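Local coordinates for protein 4'-phospho-dehydrooxetanocin synthase (Bacillus megaterium, PDB 5UL3) that catalyses the oxidative ring contraction of dAMP to an oxetane aldehyde in oxetanocin A biosynthesis, using cobalamin, a [4Fe-4S] cluster and S-adenosylmethionine, at residues Met86-His89 / Pro90-Glu94; Asp507-Tyr510 / Glu511-Tyr514. One frame throughout, in Å; residues are numbered along the deposited sequence.

Interaction 1: Met86-His89 / Pro90-Glu94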
loop_
_atom_site.group_PDB
_atom_site.type_symbol
_atom_site.label_atom_id
_atom_site.label_comp_id
_atom_site.label_asym_id
_atom_site.label_seq_id
_atom_site.Cartn_x
_atom_site.Cartn_y
_atom_site.Cartn_z
ATOM N N MET A 86 -30.746 9.294 15.415
ATOM C CA MET A 86 -30.262 10.281 16.371
ATOM C C MET A 86 -30.198 11.677 15.757
ATOM O O MET A 86 -30.496 12.669 16.431
ATOM C CB MET A 86 -28.893 9.865 16.914
ATOM C CG MET A 86 -28.435 10.702 18.084
ATOM S SD MET A 86 -26.862 10.096 18.715
ATOM C CE MET A 86 -27.337 8.452 19.250
ATOM N N ARG A 87 -29.811 11.782 14.485
ATOM C CA ARG A 87 -29.841 13.081 13.817
ATOM C C ARG A 87 -31.269 13.594 13.674
ATOM O O ARG A 87 -31.518 14.800 13.799
ATOM C CB ARG A 87 -29.175 12.992 12.442
ATOM C CG ARG A 87 -27.686 12.759 12.509
ATOM C CD ARG A 87 -27.028 12.892 11.121
ATOM N NE ARG A 87 -27.502 11.908 10.142
ATOM C CZ ARG A 87 -26.926 10.723 9.921
ATOM N NH1 ARG A 87 -25.862 10.341 10.628
ATOM N NH2 ARG A 87 -27.421 9.925 8.993
ATOM N N TRP A 88 -32.210 12.693 13.400
ATOM C CA TRP A 88 -33.609 13.080 13.229
ATOM C C TRP A 88 -34.248 13.508 14.551
ATOM O O TRP A 88 -35.000 14.496 14.595
ATOM C CB TRP A 88 -34.385 11.923 12.590
ATOM C CG TRP A 88 -35.864 11.962 12.840
ATOM C CD1 TRP A 88 -36.779 12.819 12.283
ATOM C CD2 TRP A 88 -36.597 11.098 13.706
ATOM N NE1 TRP A 88 -38.039 12.536 12.765
ATOM C CE2 TRP A 88 -37.952 11.483 13.638
ATOM C CE3 TRP A 88 -36.239 10.030 14.535
ATOM C CZ2 TRP A 88 -38.950 10.837 14.367
ATOM C CZ3 TRP A 88 -37.225 9.393 15.256
ATOM C CH2 TRP A 88 -38.567 9.807 15.175
ATOM N N HIS A 89 -33.941 12.809 15.644
ATOM C CA HIS A 89 -34.573 13.076 16.941
ATOM C C HIS A 89 -33.617 12.627 18.039
ATOM O O HIS A 89 -33.597 11.446 18.416
ATOM C CB HIS A 89 -35.911 12.349 17.040
ATOM C CG HIS A 89 -36.770 12.762 18.208
ATOM N ND1 HIS A 89 -36.259 13.244 19.394
ATOM C CD2 HIS A 89 -38.117 12.746 18.354
ATOM C CE1 HIS A 89 -37.256 13.517 20.220
ATOM N NE2 HIS A 89 -38.395 13.223 19.611
ATOM N N PRO A 90 -32.823 13.542 18.593
ATOM C CA PRO A 90 -31.808 13.138 19.582
ATOM C C PRO A 90 -32.380 12.534 20.859
ATOM O O PRO A 90 -31.625 11.934 21.634
ATOM C CB PRO A 90 -31.069 14.454 19.879
ATOM C CG PRO A 90 -31.320 15.301 18.679
ATOM C CD PRO A 90 -32.689 14.951 18.198
ATOM N N SER A 91 -33.673 12.681 21.125
ATOM C CA SER A 91 -34.272 12.089 22.316
ATOM C C SER A 91 -35.431 11.173 21.976
ATOM O O SER A 91 -36.409 11.108 22.718
ATOM C CB SER A 91 -34.761 13.162 23.296
ATOM O OG SER A 91 -33.697 13.950 23.789
ATOM N N TRP A 92 -35.366 10.444 20.854
ATOM C CA TRP A 92 -36.517 9.613 20.540
ATOM C C TRP A 92 -36.651 8.425 21.487
ATOM O O TRP A 92 -37.765 7.910 21.655
ATOM C CB TRP A 92 -36.474 9.117 19.089
ATOM C CG TRP A 92 -35.400 8.110 18.784
ATOM C CD1 TRP A 92 -34.145 8.364 18.291
ATOM C CD2 TRP A 92 -35.491 6.681 18.929
ATOM N NE1 TRP A 92 -33.453 7.186 18.141
ATOM C CE2 TRP A 92 -34.255 6.139 18.511
ATOM C CE3 TRP A 92 -36.495 5.812 19.375
ATOM C CZ2 TRP A 92 -33.988 4.764 18.533
ATOM C CZ3 TRP A 92 -36.232 4.438 19.389
ATOM C CH2 TRP A 92 -34.984 3.935 18.971
ATOM N N TYR A 93 -35.566 7.992 22.117
ATOM C CA TYR A 93 -35.548 6.704 22.809
ATOM C C TYR A 93 -35.466 6.877 24.325
ATOM O O TYR A 93 -35.177 7.958 24.841
ATOM C CB TYR A 93 -34.368 5.861 22.318
ATOM C CG TYR A 93 -33.052 6.558 22.517
ATOM C CD1 TYR A 93 -32.342 6.405 23.696
ATOM C CD2 TYR A 93 -32.526 7.387 21.534
ATOM C CE1 TYR A 93 -31.151 7.049 23.893
ATOM C CE2 TYR A 93 -31.320 8.036 21.719
ATOM C CZ TYR A 93 -30.635 7.858 22.904
ATOM O OH TYR A 93 -29.435 8.499 23.101
ATOM N N GLU A 94 -35.717 5.776 25.040
ATOM C CA GLU A 94 -35.600 5.749 26.496
ATOM C C GLU A 94 -34.181 5.348 26.887
ATOM O O GLU A 94 -33.702 4.279 26.487
ATOM C CB GLU A 94 -36.612 4.781 27.100
ATOM C CG GLU A 94 -38.055 5.128 26.840
ATOM C CD GLU A 94 -38.977 3.976 27.176
ATOM O OE1 GLU A 94 -38.567 2.813 26.963
ATOM O OE2 GLU A 94 -40.104 4.227 27.664
#
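H89 and W92 meet where the chain leaves helix 83-88, and their contact shows how a few residues can shape the exit of a helix. H89 is the first residue to abandon helical backbone angles, and P90 follows at once; P90 N, lacking a hydrogen, cannot donate to M86 O, 3.3 Å away. The packed part lies around the imidazole: W92 CB sits over one face of the H89 ring, 4.1 Å from its centroid, a CH-pi contact. With CG held anti to the backbone N (chi1 -169°), the ring also brings ND1 back to the backbone two residues on, where S91 N donates to it over 3.2 Å, tilted 24° from the ring plane. W92 N donates in turn to H89 O at 3.2 Å. That same oxygen lies in the plane of the W92 indole at its edge, 3.1 Å from CD1. W88 CZ3 also touches W92 CB at 3.9 Å, the two ring systems oblique to each other with planes at 36°, and both tryptophans meet F105 edge-to-face, tying the turn to strand 102-106.

The solvent side is looser. M86 CE comes no nearer than 4.4 Å to Y93 OH, and P90 and S91 are exposed. S91 N donating to ND1 suggests that ND1 carries no proton here, consistent with a neutral imidazole protonated on NE2.

Interaction 2: Asp507-Tyr510 / Glu511-Tyr514; sequences DMTY and EELY
T509 and E512 build a capping box at the start of helix 510-519, a worked example of two residues at a helix start whose side chains each accept a backbone N-H of the other. T509 is the N-cap, and the bonding between the two residues is reciprocal.

The side-chain bonds come first. T509 OG1 stands between the backbone N and the carbonyl carbon (chi1 66°), which turns it inward to accept from E512 N at 3.1 Å. In return, E512 OE1 accepts from T509 N, also at 3.1 Å and with an N-H...O angle of 159°; the donor arrives from above the carboxylate plane. E512 extends beyond CG, reaching back along the cap while its CG passes close to T509 OG1. A negative carboxylate here would probably interact favourably with the positive end of the helix dipole.

Backbone bonds then carry the turn onward: L513 N donates to T509 O over 3.0 Å, and Y514 N to Y510 O over 2.8 Å, both nearly straight.

Within the stretch, the apolar contact is that of M508 with L513, a buried residue that also rests on L417 of helix 410-426. The same helix receives Y510 and E511: Y510 OH bonds to H421 ND1, and E511 OE2 forms a salt bridge with K410. The cap lies at the start of a helix that packs on helix 410-426 within the radical SAM core. M508, which precedes the cap, bends at chi3 (68°), and its terminal methyl CE ends 3.6 Å from L513 CA and 4.1 Å from L513 CB.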
loop_
_atom_site.group_PDB
_atom_site.type_symbol
_atom_site.label_atom_id
_atom_site.label_comp_id
_atom_site.label_asym_id
_atom_site.label_seq_id
_atom_site.Cartn_x
_atom_site.Cartn_y
_atom_site.Cartn_z
ATOM N N ASP A 507 14.282 -22.642 25.911
ATOM C CA ASP A 507 14.149 -22.144 27.271
ATOM C C ASP A 507 14.931 -20.861 27.500
ATOM O O ASP A 507 15.075 -20.432 28.650
ATOM C CB ASP A 507 14.562 -23.223 28.269
ATOM C CG ASP A 507 13.472 -24.258 28.475
ATOM O OD1 ASP A 507 12.510 -23.971 29.220
ATOM O OD2 ASP A 507 13.554 -25.340 27.858
ATOM N N MET A 508 15.420 -20.230 26.435
ATOM C CA MET A 508 15.999 -18.902 26.562
ATOM C C MET A 508 14.932 -17.895 26.964
ATOM O O MET A 508 13.770 -17.991 26.554
ATOM C CB MET A 508 16.635 -18.462 25.247
ATOM C CG MET A 508 17.569 -19.468 24.628
ATOM S SD MET A 508 18.230 -18.808 23.093
ATOM C CE MET A 508 19.229 -17.509 23.769
ATOM N N THR A 509 15.327 -16.931 27.781
ATOM C CA THR A 509 14.481 -15.774 27.989
ATOM C C THR A 509 14.683 -14.786 26.844
ATOM O O THR A 509 15.649 -14.873 26.076
ATOM C CB THR A 509 14.809 -15.100 29.318
ATOM O OG1 THR A 509 16.136 -14.572 29.242
ATOM C CG2 THR A 509 14.720 -16.103 30.480
ATOM N N TYR A 510 13.761 -13.828 26.736
ATOM C CA TYR A 510 13.922 -12.792 25.722
ATOM C C TYR A 510 15.231 -12.035 25.916
ATOM O O TYR A 510 15.946 -11.756 24.945
ATOM C CB TYR A 510 12.725 -11.842 25.748
ATOM C CG TYR A 510 11.464 -12.473 25.203
ATOM C CD1 TYR A 510 11.419 -12.942 23.899
ATOM C CD2 TYR A 510 10.324 -12.606 25.991
ATOM C CE1 TYR A 510 10.277 -13.533 23.387
ATOM C CE2 TYR A 510 9.172 -13.197 25.490
ATOM C CZ TYR A 510 9.156 -13.655 24.184
ATOM O OH TYR A 510 8.028 -14.236 23.662
ATOM N N GLU A 511 15.582 -11.734 27.170
ATOM C CA GLU A 511 16.821 -11.012 27.438
ATOM C C GLU A 511 18.043 -11.822 27.026
ATOM O O GLU A 511 19.021 -11.262 26.514
ATOM C CB GLU A 511 16.893 -10.633 28.924
ATOM C CG GLU A 511 18.176 -9.906 29.311
ATOM C CD GLU A 511 18.121 -9.333 30.720
ATOM O OE1 GLU A 511 17.157 -9.640 31.453
ATOM O OE2 GLU A 511 19.037 -8.567 31.088
ATOM N N GLU A 512 18.019 -13.138 27.245
ATOM C CA GLU A 512 19.155 -13.957 26.837
ATOM C C GLU A 512 19.290 -13.979 25.319
ATOM O O GLU A 512 20.399 -13.853 24.782
ATOM C CB GLU A 512 19.009 -15.381 27.381
ATOM C CG GLU A 512 19.096 -15.492 28.904
ATOM C CD GLU A 512 18.853 -16.913 29.418
ATOM O OE1 GLU A 512 18.175 -17.705 28.728
ATOM O OE2 GLU A 512 19.351 -17.239 30.517
ATOM N N LEU A 513 18.165 -14.139 24.616
ATOM C CA LEU A 513 18.189 -14.107 23.160
ATOM C C LEU A 513 18.695 -12.764 22.660
ATOM O O LEU A 513 19.551 -12.701 21.768
ATOM C CB LEU A 513 16.788 -14.389 22.615
ATOM C CG LEU A 513 16.660 -14.277 21.097
ATOM C CD1 LEU A 513 17.577 -15.284 20.424
ATOM C CD2 LEU A 513 15.201 -14.486 20.677
ATOM N N TYR A 514 18.159 -11.676 23.220
ATOM C CA TYR A 514 18.598 -10.332 22.855
ATOM C C TYR A 514 20.096 -10.156 23.065
ATOM O O TYR A 514 20.807 -9.689 22.170
ATOM C CB TYR A 514 17.821 -9.298 23.670
ATOM C CG TYR A 514 18.129 -7.860 23.338
ATOM C CD1 TYR A 514 17.543 -7.240 22.237
ATOM C CD2 TYR A 514 18.969 -7.101 24.146
ATOM C CE1 TYR A 514 17.809 -5.917 21.933
ATOM C CE2 TYR A 514 19.237 -5.773 23.853
ATOM C CZ TYR A 514 18.667 -5.188 22.749
ATOM O OH TYR A 514 18.937 -3.874 22.470
#

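How the interactions relate
Both contacts are local and lie at opposite kinds of helix boundary: interaction 1 at the exit of helix 83-88, interaction 2 at the entry of helix 510-519. They share no element, their centres being about 57 Å apart, and both lie away from the cofactor and substrate sites. Interaction 1 is a surface contact, with no buried residue among those touching, and relies on aromatic rings and an imidazole acceptor beside an antiparallel sheet. Interaction 2 is partly buried, within the radical SAM core, and uses a hydroxyl and a carboxylate as caps, with its buried leucine and tyrosine turned to helix 410-426.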